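PDB 4I0N: necrotic enteritis toxin B from Clostridium perfringens, which forms pores in target-cell membranes, probably by oligomerising and inserting a shared beta-barrel as other toxins with the alpha-hemolysin fold do. Local coordinates for residues L57-G62 / S221-L226; A101-K106 / N164-D169; K112-S117 / N145-E150; Y149-F154 / W168-V173. One frame throughout, in Å; residues are numbered along the deposited sequence. Where two conformers were deposited one is given.

Contact 1. Residues L57-G62 / S221-L226; sequences LLNLEG and SPNMAL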
loop_
_atom_site.group_PDB
_atom_site.type_symbol
_atom_site.label_atom_id
_atom_site.label_comp_id
_atom_site.label_asym_id
_atom_site.label_seq_id
_atom_site.Cartn_x
_atom_site.Cartn_y
_atom_site.Cartn_z
ATOM N N LEU A 57 1.998 7.766 -16.886
ATOM C CA LEU A 57 2.383 7.765 -15.477
ATOM C C LEU A 57 1.089 7.514 -14.703
ATOM O O LEU A 57 0.087 8.194 -14.936
ATOM C CB LEU A 57 2.971 9.121 -15.069
ATOM C CG LEU A 57 4.310 9.558 -15.685
ATOM C CD1 LEU A 57 4.800 10.812 -14.997
ATOM C CD2 LEU A 57 5.370 8.475 -15.560
ATOM N N LEU A 58 1.096 6.522 -13.820
ATOM C CA LEU A 58 -0.095 6.181 -13.058
ATOM C C LEU A 58 0.133 6.456 -11.569
ATOM O O LEU A 58 1.225 6.238 -11.047
ATOM C CB LEU A 58 -0.466 4.694 -13.267
ATOM C CG LEU A 58 -0.748 4.250 -14.711
ATOM C CD1 LEU A 58 -1.213 2.815 -14.735
ATOM C CD2 LEU A 58 -1.796 5.141 -15.356
ATOM N N ASN A 59 -0.898 6.934 -10.884
ATOM C CA ASN A 59 -0.796 7.196 -9.461
ATOM C C ASN A 59 -1.901 6.416 -8.769
ATOM O O ASN A 59 -3.061 6.600 -9.097
ATOM C CB ASN A 59 -0.985 8.694 -9.205
ATOM C CG ASN A 59 -0.862 9.068 -7.721
ATOM O OD1 ASN A 59 0.165 8.870 -7.103
ATOM N ND2 ASN A 59 -1.909 9.649 -7.175
ATOM N N LEU A 60 -1.539 5.541 -7.838
ATOM C CA LEU A 60 -2.531 4.797 -7.054
ATOM C C LEU A 60 -2.654 5.428 -5.670
ATOM O O LEU A 60 -1.638 5.592 -4.969
ATOM C CB LEU A 60 -2.115 3.314 -6.922
ATOM C CG LEU A 60 -2.919 2.530 -5.880
ATOM C CD1 LEU A 60 -4.395 2.412 -6.302
ATOM C CD2 LEU A 60 -2.312 1.126 -5.644
ATOM N N GLU A 61 -3.873 5.805 -5.280
ATOM C CA GLU A 61 -4.134 6.236 -3.912
ATOM C C GLU A 61 -5.254 5.411 -3.370
ATOM O O GLU A 61 -6.209 5.093 -4.088
ATOM C CB GLU A 61 -4.609 7.689 -3.870
ATOM C CG GLU A 61 -3.684 8.666 -4.446
ATOM C CD GLU A 61 -4.395 9.980 -4.624
ATOM O OE1 GLU A 61 -4.897 10.235 -5.739
ATOM O OE2 GLU A 61 -4.515 10.714 -3.620
ATOM N N GLY A 62 -5.176 5.082 -2.096
ATOM C CA GLY A 62 -6.222 4.236 -1.574
ATOM C C GLY A 62 -6.274 4.171 -0.080
ATOM O O GLY A 62 -5.662 4.980 0.628
ATOM N N SER A 221 -3.089 4.218 4.201
ATOM C CA SER A 221 -3.449 4.976 3.001
ATOM C C SER A 221 -2.341 4.891 1.961
ATOM O O SER A 221 -1.519 5.811 1.864
ATOM C CB SER A 221 -3.690 6.456 3.324
ATOM O OG SER A 221 -4.727 6.604 4.268
ATOM N N PRO A 222 -2.326 3.807 1.175
ATOM C CA PRO A 222 -1.224 3.650 0.237
ATOM C C PRO A 222 -1.206 4.734 -0.849
ATOM O O PRO A 222 -2.259 5.250 -1.246
ATOM C CB PRO A 222 -1.473 2.269 -0.371
ATOM C CG PRO A 222 -2.982 2.082 -0.270
ATOM C CD PRO A 222 -3.306 2.704 1.080
ATOM N N ASN A 223 -0.004 5.073 -1.306
ATOM C CA ASN A 223 0.170 5.984 -2.445
ATOM C C ASN A 223 1.435 5.496 -3.129
ATOM O O ASN A 223 2.531 5.616 -2.578
ATOM C CB ASN A 223 0.301 7.451 -1.983
ATOM C CG ASN A 223 0.233 8.481 -3.143
ATOM O OD1 ASN A 223 0.579 9.651 -2.936
ATOM N ND2 ASN A 223 -0.215 8.066 -4.338
ATOM N N MET A 224 1.262 4.890 -4.298
ATOM C CA MET A 224 2.366 4.378 -5.083
ATOM C C MET A 224 2.184 4.892 -6.494
ATOM O O MET A 224 1.094 5.312 -6.868
ATOM C CB MET A 224 2.416 2.842 -5.099
ATOM C CG MET A 224 2.830 2.201 -3.800
ATOM S SD MET A 224 1.453 2.059 -2.621
ATOM C CE MET A 224 2.328 1.338 -1.220
ATOM N N ALA A 225 3.239 4.855 -7.286
ATOM C CA ALA A 225 3.121 5.336 -8.658
ATOM C C ALA A 225 3.987 4.521 -9.595
ATOM O O ALA A 225 4.989 3.926 -9.178
ATOM C CB ALA A 225 3.473 6.826 -8.744
ATOM N N LEU A 226 3.609 4.499 -10.870
ATOM C CA LEU A 226 4.431 3.801 -11.829
ATOM C C LEU A 226 4.374 4.434 -13.200
ATOM O O LEU A 226 3.556 5.338 -13.442
ATOM C CB LEU A 226 4.044 2.322 -11.871
ATOM C CG LEU A 226 2.628 1.935 -12.246
ATOM C CD1 LEU A 226 2.367 2.217 -13.728
ATOM C CD2 LEU A 226 2.464 0.438 -11.951
#

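Contact 2. Residues A101-K106 / N164-D169; sequences ANSIPK and NLASWD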
loop_
_atom_site.group_PDB
_atom_site.type_symbol
_atom_site.label_atom_id
_atom_site.label_comp_id
_atom_site.label_asym_id
_atom_site.label_seq_id
_atom_site.Cartn_x
_atom_site.Cartn_y
_atom_site.Cartn_z
ATOM N N ALA A 101 7.674 0.287 -16.593
ATOM C CA ALA A 101 9.048 0.722 -16.803
ATOM C C ALA A 101 9.778 1.010 -15.496
ATOM O O ALA A 101 10.977 0.769 -15.384
ATOM C CB ALA A 101 9.085 1.945 -17.719
ATOM N N ASN A 102 9.044 1.515 -14.509
ATOM C CA ASN A 102 9.599 1.815 -13.209
ATOM C C ASN A 102 8.446 2.155 -12.273
ATOM O O ASN A 102 7.305 2.309 -12.714
ATOM C CB ASN A 102 10.607 2.968 -13.248
ATOM C CG ASN A 102 11.762 2.767 -12.241
ATOM O OD1 ASN A 102 11.571 2.196 -11.160
ATOM N ND2 ASN A 102 12.955 3.205 -12.615
ATOM N N SER A 103 8.749 2.244 -10.989
ATOM C CA SER A 103 7.701 2.393 -9.979
ATOM C C SER A 103 8.335 2.933 -8.700
ATOM O O SER A 103 9.538 2.730 -8.454
ATOM C CB SER A 103 7.007 1.049 -9.737
ATOM O OG SER A 103 7.893 0.099 -9.164
ATOM N N ILE A 104 7.537 3.629 -7.903
ATOM C CA ILE A 104 7.986 4.170 -6.621
ATOM C C ILE A 104 6.910 3.840 -5.566
ATOM O O ILE A 104 5.719 3.717 -5.893
ATOM C CB ILE A 104 8.244 5.714 -6.677
ATOM C CG1 ILE A 104 7.025 6.456 -7.252
ATOM C CG2 ILE A 104 9.533 6.052 -7.460
ATOM C CD1 ILE A 104 7.011 7.962 -7.007
ATOM N N PRO A 105 7.307 3.700 -4.293
ATOM C CA PRO A 105 8.659 3.839 -3.753
ATOM C C PRO A 105 9.496 2.620 -4.010
ATOM O O PRO A 105 8.967 1.574 -4.372
ATOM C CB PRO A 105 8.418 4.033 -2.245
ATOM C CG PRO A 105 7.130 3.315 -1.972
ATOM C CD PRO A 105 6.313 3.381 -3.247
ATOM N N LYS A 106 10.811 2.759 -3.836
ATOM C CA LYS A 106 11.711 1.667 -4.173
ATOM C C LYS A 106 12.460 1.153 -2.956
ATOM O O LYS A 106 12.494 1.808 -1.910
ATOM C CB LYS A 106 12.697 2.074 -5.281
ATOM C CG LYS A 106 12.012 2.614 -6.557
ATOM C CD LYS A 106 12.830 2.379 -7.856
ATOM C CE LYS A 106 12.667 0.964 -8.417
ATOM N NZ LYS A 106 11.220 0.544 -8.563
ATOM N N ASN A 164 5.598 -6.749 -15.193
ATOM C CA ASN A 164 4.143 -6.886 -15.042
ATOM C C ASN A 164 3.626 -6.851 -13.611
ATOM O O ASN A 164 2.419 -6.969 -13.403
ATOM C CB ASN A 164 3.630 -8.150 -15.747
ATOM C CG ASN A 164 3.896 -8.133 -17.221
ATOM O OD1 ASN A 164 4.973 -8.525 -17.667
ATOM N ND2 ASN A 164 2.921 -7.680 -18.000
ATOM N N LEU A 165 4.527 -6.693 -12.630
ATOM C CA LEU A 165 4.126 -6.640 -11.223
ATOM C C LEU A 165 5.022 -5.708 -10.425
ATOM O O LEU A 165 6.244 -5.840 -10.469
ATOM C CB LEU A 165 4.177 -8.037 -10.571
ATOM C CG LEU A 165 4.004 -8.210 -9.049
ATOM C CD1 LEU A 165 2.619 -7.734 -8.507
ATOM C CD2 LEU A 165 4.250 -9.667 -8.664
ATOM N N ALA A 166 4.409 -4.773 -9.704
ATOM C CA ALA A 166 5.091 -4.003 -8.686
ATOM C C ALA A 166 4.369 -4.368 -7.397
ATOM O O ALA A 166 3.134 -4.363 -7.345
ATOM C CB ALA A 166 4.942 -2.501 -8.954
ATOM N N SER A 167 5.125 -4.735 -6.376
ATOM C CA SER A 167 4.509 -5.157 -5.127
ATOM C C SER A 167 5.261 -4.593 -3.933
ATOM O O SER A 167 6.476 -4.506 -3.969
ATOM C CB SER A 167 4.478 -6.676 -5.055
ATOM O OG SER A 167 3.900 -7.083 -3.821
ATOM N N TRP A 168 4.517 -4.230 -2.891
ATOM C CA TRP A 168 5.059 -3.614 -1.686
ATOM C C TRP A 168 4.442 -4.255 -0.455
ATOM O O TRP A 168 3.229 -4.448 -0.403
ATOM C CB TRP A 168 4.714 -2.135 -1.634
ATOM C CG TRP A 168 5.294 -1.303 -2.738
ATOM C CD1 TRP A 168 6.500 -0.656 -2.734
ATOM C CD2 TRP A 168 4.690 -1.024 -4.005
ATOM N NE1 TRP A 168 6.687 0.014 -3.925
ATOM C CE2 TRP A 168 5.590 -0.193 -4.724
ATOM C CE3 TRP A 168 3.469 -1.391 -4.605
ATOM C CZ2 TRP A 168 5.299 0.308 -6.009
ATOM C CZ3 TRP A 168 3.197 -0.923 -5.899
ATOM C CH2 TRP A 168 4.100 -0.077 -6.579
ATOM N N ASP A 169 5.283 -4.584 0.521
ATOM C CA ASP A 169 4.805 -4.928 1.854
ATOM C C ASP A 169 5.050 -3.757 2.773
ATOM O O ASP A 169 6.166 -3.232 2.835
ATOM C CB ASP A 169 5.539 -6.157 2.392
ATOM C CG ASP A 169 4.959 -7.443 1.884
ATOM O OD1 ASP A 169 3.904 -7.409 1.213
ATOM O OD2 ASP A 169 5.553 -8.498 2.160
#

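Contact 3. Residues K112-S117 / N145-E150; sequences KDVSNS and NTISYE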
loop_
_atom_site.group_PDB
_atom_site.type_symbol
_atom_site.label_atom_id
_atom_site.label_comp_id
_atom_site.label_asym_id
_atom_site.label_seq_id
_atom_site.Cartn_x
_atom_site.Cartn_y
_atom_site.Cartn_z
ATOM N N LYS A 112 9.140 7.364 8.702
ATOM C CA LYS A 112 7.688 7.433 8.861
ATOM C C LYS A 112 7.015 8.031 7.619
ATOM O O LYS A 112 5.950 7.565 7.191
ATOM C CB LYS A 112 7.310 8.248 10.110
ATOM C CG LYS A 112 5.790 8.470 10.247
ATOM C CD LYS A 112 5.424 9.160 11.558
ATOM C CE LYS A 112 6.078 10.508 11.705
ATOM N NZ LYS A 112 5.448 11.526 10.845
ATOM N N ASP A 113 7.604 9.095 7.072
ATOM C CA ASP A 113 6.998 9.770 5.925
ATOM C C ASP A 113 7.692 9.329 4.650
ATOM O O ASP A 113 8.900 9.542 4.481
ATOM C CB ASP A 113 7.060 11.296 6.057
ATOM C CG ASP A 113 6.308 11.810 7.261
ATOM O OD1 ASP A 113 5.281 11.199 7.627
ATOM O OD2 ASP A 113 6.746 12.833 7.829
ATOM N N VAL A 114 6.929 8.688 3.772
ATOM C CA VAL A 114 7.444 8.231 2.485
ATOM C C VAL A 114 7.060 9.268 1.441
ATOM O O VAL A 114 5.899 9.696 1.365
ATOM C CB VAL A 114 6.846 6.866 2.103
ATOM C CG1 VAL A 114 7.292 6.428 0.671
ATOM C CG2 VAL A 114 7.234 5.834 3.170
ATOM N N SER A 115 8.042 9.700 0.654
ATOM C CA SER A 115 7.782 10.706 -0.366
ATOM C C SER A 115 8.796 10.521 -1.470
ATOM O O SER A 115 9.989 10.502 -1.191
ATOM C CB SER A 115 7.945 12.116 0.234
ATOM O OG SER A 115 7.635 13.117 -0.724
ATOM N N ASN A 116 8.323 10.367 -2.705
ATOM C CA ASN A 116 9.231 10.410 -3.866
ATOM C C ASN A 116 8.458 10.745 -5.113
ATOM O O ASN A 116 7.235 10.921 -5.081
ATOM C CB ASN A 116 10.031 9.112 -4.059
ATOM C CG ASN A 116 11.326 9.311 -4.889
ATOM O OD1 ASN A 116 11.726 10.439 -5.237
ATOM N ND2 ASN A 116 11.979 8.204 -5.201
ATOM N N SER A 117 9.199 10.944 -6.198
ATOM C CA SER A 117 8.590 11.341 -7.451
ATOM C C SER A 117 9.123 10.501 -8.590
ATOM O O SER A 117 10.275 10.034 -8.552
ATOM C CB SER A 117 8.845 12.816 -7.742
ATOM O OG SER A 117 8.161 13.194 -8.922
ATOM N N ASN A 145 4.760 12.487 -11.213
ATOM C CA ASN A 145 3.776 12.074 -10.229
ATOM C C ASN A 145 4.503 11.983 -8.899
ATOM O O ASN A 145 5.557 11.353 -8.812
ATOM C CB ASN A 145 3.168 10.722 -10.610
ATOM C CG ASN A 145 2.045 10.844 -11.634
ATOM O OD1 ASN A 145 1.828 11.904 -12.235
ATOM N ND2 ASN A 145 1.328 9.751 -11.842
ATOM N N THR A 146 3.962 12.621 -7.873
ATOM C CA THR A 146 4.591 12.597 -6.557
ATOM C C THR A 146 3.718 11.755 -5.628
ATOM O O THR A 146 2.481 11.858 -5.668
ATOM C CB THR A 146 4.765 14.015 -5.981
ATOM O OG1 THR A 146 5.621 14.783 -6.842
ATOM C CG2 THR A 146 5.423 13.955 -4.590
ATOM N N ILE A 147 4.348 10.885 -4.839
ATOM C CA ILE A 147 3.614 10.098 -3.855
ATOM C C ILE A 147 3.955 10.557 -2.448
ATOM O O ILE A 147 5.020 11.121 -2.202
ATOM C CB ILE A 147 3.905 8.574 -3.954
ATOM C CG1 ILE A 147 5.382 8.301 -3.614
ATOM C CG2 ILE A 147 3.495 8.037 -5.335
ATOM C CD1 ILE A 147 5.661 6.863 -3.209
ATOM N N SER A 148 3.041 10.296 -1.522
ATOM C CA SER A 148 3.218 10.680 -0.125
ATOM C C SER A 148 2.314 9.830 0.735
ATOM O O SER A 148 1.101 9.749 0.490
ATOM C CB SER A 148 2.837 12.164 0.081
ATOM O OG SER A 148 2.841 12.494 1.461
ATOM N N TYR A 149 2.898 9.181 1.738
ATOM C CA TYR A 149 2.098 8.555 2.784
ATOM C C TYR A 149 2.876 8.418 4.067
ATOM O O TYR A 149 4.094 8.544 4.070
ATOM C CB TYR A 149 1.524 7.189 2.341
ATOM C CG TYR A 149 2.539 6.113 2.031
ATOM C CD1 TYR A 149 3.108 5.320 3.062
ATOM C CD2 TYR A 149 2.941 5.878 0.720
ATOM C CE1 TYR A 149 4.008 4.283 2.755
ATOM C CE2 TYR A 149 3.860 4.853 0.401
ATOM C CZ TYR A 149 4.391 4.077 1.420
ATOM O OH TYR A 149 5.280 3.075 1.097
ATOM N N GLU A 150 2.160 8.212 5.163
ATOM C CA GLU A 150 2.808 7.957 6.438
ATOM C C GLU A 150 2.657 6.481 6.865
ATOM O O GLU A 150 1.655 5.804 6.543
ATOM C CB GLU A 150 2.290 8.916 7.518
ATOM C CG GLU A 150 0.868 8.645 7.937
ATOM C CD GLU A 150 0.399 9.533 9.069
ATOM O OE1 GLU A 150 1.246 10.158 9.762
ATOM O OE2 GLU A 150 -0.833 9.598 9.255
HETATM O O HOH W 1 5.140 11.724 3.177
#

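Contact 4. Residues Y149-F154 / W168-V173; sequences YEQPDF and WDIKFV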
loop_
_atom_site.group_PDB
_atom_site.type_symbol
_atom_site.label_atom_id
_atom_site.label_comp_id
_atom_site.label_asym_id
_atom_site.label_seq_id
_atom_site.Cartn_x
_atom_site.Cartn_y
_atom_site.Cartn_z
ATOM N N TYR A 149 2.898 9.181 1.738
ATOM C CA TYR A 149 2.098 8.555 2.784
ATOM C C TYR A 149 2.876 8.418 4.067
ATOM O O TYR A 149 4.094 8.544 4.070
ATOM C CB TYR A 149 1.524 7.189 2.341
ATOM C CG TYR A 149 2.539 6.113 2.031
ATOM C CD1 TYR A 149 3.108 5.320 3.062
ATOM C CD2 TYR A 149 2.941 5.878 0.720
ATOM C CE1 TYR A 149 4.008 4.283 2.755
ATOM C CE2 TYR A 149 3.860 4.853 0.401
ATOM C CZ TYR A 149 4.391 4.077 1.420
ATOM O OH TYR A 149 5.280 3.075 1.097
ATOM N N GLU A 150 2.160 8.212 5.163
ATOM C CA GLU A 150 2.808 7.957 6.438
ATOM C C GLU A 150 2.657 6.481 6.865
ATOM O O GLU A 150 1.655 5.804 6.543
ATOM C CB GLU A 150 2.290 8.916 7.518
ATOM C CG GLU A 150 0.868 8.645 7.937
ATOM C CD GLU A 150 0.399 9.533 9.069
ATOM O OE1 GLU A 150 1.246 10.158 9.762
ATOM O OE2 GLU A 150 -0.833 9.598 9.255
ATOM N N GLN A 151 3.665 5.979 7.574
ATOM C CA GLN A 151 3.652 4.582 8.024
ATOM C C GLN A 151 4.238 4.437 9.443
ATOM O O GLN A 151 5.099 3.595 9.665
ATOM C CB GLN A 151 4.407 3.693 7.018
ATOM C CG GLN A 151 5.867 4.163 6.814
ATOM C CD GLN A 151 6.682 3.239 5.917
ATOM O OE1 GLN A 151 6.159 2.293 5.361
ATOM N NE2 GLN A 151 7.976 3.536 5.765
ATOM N N PRO A 152 3.757 5.238 10.414
ATOM C CA PRO A 152 4.344 5.128 11.777
ATOM C C PRO A 152 4.371 3.686 12.292
ATOM O O PRO A 152 3.360 2.980 12.202
ATOM C CB PRO A 152 3.422 5.992 12.648
ATOM C CG PRO A 152 2.137 6.106 11.829
ATOM C CD PRO A 152 2.610 6.161 10.397
ATOM N N ASP A 153 5.544 3.279 12.784
ATOM C CA ASP A 153 5.814 1.924 13.328
ATOM C C ASP A 153 5.941 0.802 12.304
ATOM O O ASP A 153 6.118 -0.356 12.709
ATOM C CB ASP A 153 4.767 1.499 14.379
ATOM C CG ASP A 153 4.752 2.402 15.608
ATOM O OD1 ASP A 153 5.685 3.217 15.815
ATOM O OD2 ASP A 153 3.790 2.271 16.380
ATOM N N PHE A 154 5.857 1.140 11.007
ATOM C CA PHE A 154 5.934 0.178 9.916
ATOM C C PHE A 154 7.073 0.562 8.983
ATOM O O PHE A 154 7.637 1.673 9.112
ATOM C CB PHE A 154 4.614 0.137 9.110
ATOM C CG PHE A 154 3.489 -0.592 9.789
ATOM C CD1 PHE A 154 2.961 -1.753 9.213
ATOM C CD2 PHE A 154 2.900 -0.073 10.954
ATOM C CE1 PHE A 154 1.858 -2.430 9.828
ATOM C CE2 PHE A 154 1.815 -0.716 11.580
ATOM C CZ PHE A 154 1.290 -1.907 11.012
ATOM N N TRP A 168 4.517 -4.230 -2.891
ATOM C CA TRP A 168 5.059 -3.614 -1.686
ATOM C C TRP A 168 4.442 -4.255 -0.455
ATOM O O TRP A 168 3.229 -4.448 -0.403
ATOM C CB TRP A 168 4.714 -2.135 -1.634
ATOM C CG TRP A 168 5.294 -1.303 -2.738
ATOM C CD1 TRP A 168 6.500 -0.656 -2.734
ATOM C CD2 TRP A 168 4.690 -1.024 -4.005
ATOM N NE1 TRP A 168 6.687 0.014 -3.925
ATOM C CE2 TRP A 168 5.590 -0.193 -4.724
ATOM C CE3 TRP A 168 3.469 -1.391 -4.605
ATOM C CZ2 TRP A 168 5.299 0.308 -6.009
ATOM C CZ3 TRP A 168 3.197 -0.923 -5.899
ATOM C CH2 TRP A 168 4.100 -0.077 -6.579
ATOM N N ASP A 169 5.283 -4.584 0.521
ATOM C CA ASP A 169 4.805 -4.928 1.854
ATOM C C ASP A 169 5.050 -3.757 2.773
ATOM O O ASP A 169 6.166 -3.232 2.835
ATOM C CB ASP A 169 5.539 -6.157 2.392
ATOM C CG ASP A 169 4.959 -7.443 1.884
ATOM O OD1 ASP A 169 3.904 -7.409 1.213
ATOM O OD2 ASP A 169 5.553 -8.498 2.160
ATOM N N ILE A 170 3.997 -3.340 3.460
ATOM C CA ILE A 170 4.127 -2.337 4.505
ATOM C C ILE A 170 3.968 -3.138 5.792
ATOM O O ILE A 170 2.859 -3.573 6.154
ATOM C CB ILE A 170 3.122 -1.173 4.341
ATOM C CG1 ILE A 170 3.498 -0.320 3.116
ATOM C CG2 ILE A 170 3.072 -0.295 5.619
ATOM C CD1 ILE A 170 3.093 -0.923 1.791
ATOM N N LYS A 171 5.104 -3.364 6.450
ATOM C CA LYS A 171 5.197 -4.395 7.473
ATOM C C LYS A 171 5.546 -3.779 8.821
ATOM O O LYS A 171 6.382 -2.897 8.920
ATOM C CB LYS A 171 6.270 -5.436 7.091
ATOM C CG LYS A 171 6.368 -6.618 8.046
ATOM C CD LYS A 171 7.414 -7.643 7.494
ATOM C CE LYS A 171 7.639 -8.829 8.454
ATOM N NZ LYS A 171 6.425 -9.716 8.624
ATOM N N PHE A 172 4.918 -4.290 9.863
ATOM C CA PHE A 172 5.113 -3.762 11.194
ATOM C C PHE A 172 6.566 -3.969 11.615
ATOM O O PHE A 172 7.175 -5.028 11.335
ATOM C CB PHE A 172 4.177 -4.494 12.159
ATOM C CG PHE A 172 4.316 -4.033 13.581
ATOM C CD1 PHE A 172 3.788 -2.811 13.979
ATOM C CD2 PHE A 172 4.978 -4.838 14.521
ATOM C CE1 PHE A 172 3.924 -2.376 15.311
ATOM C CE2 PHE A 172 5.121 -4.417 15.838
ATOM C CZ PHE A 172 4.582 -3.179 16.233
ATOM N N VAL A 173 7.119 -2.965 12.284
ATOM C CA VAL A 173 8.485 -3.031 12.781
ATOM C C VAL A 173 8.474 -3.221 14.297
ATOM O O VAL A 173 8.859 -4.278 14.787
ATOM C CB VAL A 173 9.301 -1.748 12.418
ATOM C CG1 VAL A 173 10.687 -1.802 13.054
ATOM C CG2 VAL A 173 9.435 -1.609 10.882
#

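Contact 1. Residues L57-G62 / S221-L226
Asn-223 reaches across to Asn-59 with its amide turned almost square to the other one, the two planes lying 79° apart. Its CG is anti to the backbone N (chi1 -170°), which swings ND2 back over the neighbouring strand. There ND2 gives one proton to Asn-59 OD1 at 2.9 Å and another to the main-chain Leu-60 O, also at 2.9 Å. The second bond is the straighter of the two, although ND2 stands above that carbonyl's plane. Leu-60 O is thus gripped twice, since Met-224 N reaches it as well, at 3.1 Å. Asparagine suits this place because its OD1 is left to accept from Ser-148 N of strand 144-150, whose Ile-147 also packs on this face. Glu-61 runs alongside the amide, its CG 3.5 Å from Asn-223 ND2, and carries its carboxylate into an exposed position.

Strands 53-65 and 219-231 are antiparallel neighbours in the six-stranded sheet of the leukocidin beta-sandwich, and their side chains alternate between its two faces. Opposite the asparagines lie Leu-58, Leu-60, Met-224 and Leu-226, apolar residues facing the second sheet, where the leucines meet Val-89, Ile-239 and Val-241 and Met-224 packs on Trp-168. Leu-58 and Leu-226 lie side by side, CD1 to CD1 3.8 Å apart; a chi1 of 60° tucks the Leu-226 side chain between its own N and carbonyl carbon, bringing CD1 back to its partner. Pro-222 lacks an N-H to give but can still accept: Gly-62 N donates to Pro-222 O at 3.0 Å, while Pro-222 CD rests 3.3 Å from Gly-62 O.

Contact 2. Residues A101-K106 / N164-D169
Trp-168 bridges to Pro-105 through its indole nitrogen. Its CB points toward segment 101-106, and a chi1 of -63° sets CG beside the backbone N, with the ring reaching from strand 165-172 to the end of strand 99-104. On the five-membered ring, CD1 comes first, 3.7 Å from Pro-105 O. Next NE1 donates to that same oxygen at 2.8 Å, nearly straight at 173° and with the acceptor in the ring plane. CE2 then passes Pro-105 CD at 3.9 Å, the proline ring running obliquely to the indole. Farther out CZ2 nears Ile-104 O, at 3.4 Å, and CH2 packs on Met-224 of strand 219-231.

The peptide bond between Ile-104 and Pro-105 is cis. This kink, for which proline is the usual residue, ends the strand and lets two successive carbonyl oxygens border one tryptophan. The two strands belong to opposite sheets of the beta-sandwich; their axes approach to 8.5 Å and run at 17° to each other, too far apart for backbone pairing, so side chains, chiefly that of Trp-168, must span the gap. Small residues suit the narrower part, where Ser-103 OG lies 3.9 Å from Ala-166 CB and finds its polar partner in Gln-158. The long Lys-106 folds back so that NZ donates to Ser-103 O at 2.8 Å and also to Gln-158.

A buried indole N-H would be costly to leave unanswered; here one carbonyl accepts it almost straight, a bond that probably also restricts how the ring can turn, so one residue serves both as filler and as a polar tie between the sheets.

Contact 3. Residues K112-S117 / N145-E150
Val-114 sits squarely over the ring of Tyr-149, the packed heart of an antiparallel strand pair in a small three-stranded sheet. The pair probably corresponds to the pre-stem of the leukocidin/hemolysin toxins, the region that in relatives unfolds from the body to form the pore barrel. CB of Val-114 stands 3.8 Å from the ring centroid, only 13° off its normal, and its two methyls spread over the ring, CG2 reaching CE1 of Tyr-149 at 3.6 Å. A branched residue is well shaped to blanket an aromatic face. The tyrosine is swung under it by a chi1 of 63°, and its hydroxyl bonds Thr-156 of the body. Ile-147 lines up on the same side, its CD1 4.2 Å from Val-114 CG1, and packs on Pro-105 and Ala-225. Val-114 N to Tyr-149 O (2.9 Å) and Ile-147 N to Asn-116 O hold the register.

The opposite face carries Asp-113, Ser-115, Ser-148 and Glu-150, all exposed and barely interlocked, short or charged residues at ease in water. Lys-112 NZ makes a salt bridge to its neighbour Asp-113 OD1 at 3.2 Å, whereas Glu-150 OE1 stays 4.5 Å from that NZ; the lysine probably also eases the closeness of the two carboxylates. On this side one water spans the strands, donating to Val-114 O at 2.8 Å and lying 3.0 Å from Ser-148 OG.

Contact 4. Residues Y149-F154 / W168-V173
Phe-154 and Phe-172 meet as a T-shaped pair where a type II beta turn, Gln-151 to Phe-154, ends; the turn probably marks where the pre-stem rejoins the body of the toxin. Pro-152 fits the second turn position, and Asp-153 adopts the positive phi (74°) of the third.

Among the aromatic contacts, the edge of Phe-172 is directed at the face of Phe-154, the centroids 5.5 Å apart and the planes 80° from each other. Phe-172 CA adds a CH-pi contact over a face of Phe-154, 3.8 Å from its centroid. Trp-81 meets the Phe-172 ring in turn, edge to face.

Apolar packing continues along strand 165-172: Ile-170 CG2 touches Phe-154 CB at 3.8 Å, and Leu-215 of helix 214-217 covers both side chains. Gln-151 leans over the same methyl, but its amide is spent on Thr-156, Lys-111 and Ile-109, a good use for a long side chain with both a donor and an acceptor.

Of the polar ties, one lies within segment 149-154, where Phe-154 N closes the turn on Gln-151 O at 2.9 Å; across the contact Val-173 N donates to Asp-153 O at 2.8 Å, lying in the plane of that carbonyl.

Contact 1 lies within one sheet of the sandwich and is extended by contact 2, Ala-225 O lying 2.9 Å from Ile-104 N; contact 2 then crosses to the other sheet. Contact 3 docks on contact 1 through Asn-223 and Ser-148, and contact 4 continues contact 3 along the chain, with Lys-112 O 2.8 Å from Gln-151 N. If the pre-stem is released on pore formation, as in relatives, the bond between contacts 1 and 3 would probably have to break. Bound magnesium ions lie about 9 Å from the Val-173 side chain and 11 Å from that of Ala-166; Asp-30, a known magnesium ligand not occupied in this chain, is about 10 Å from Leu-60, side chain to side chain.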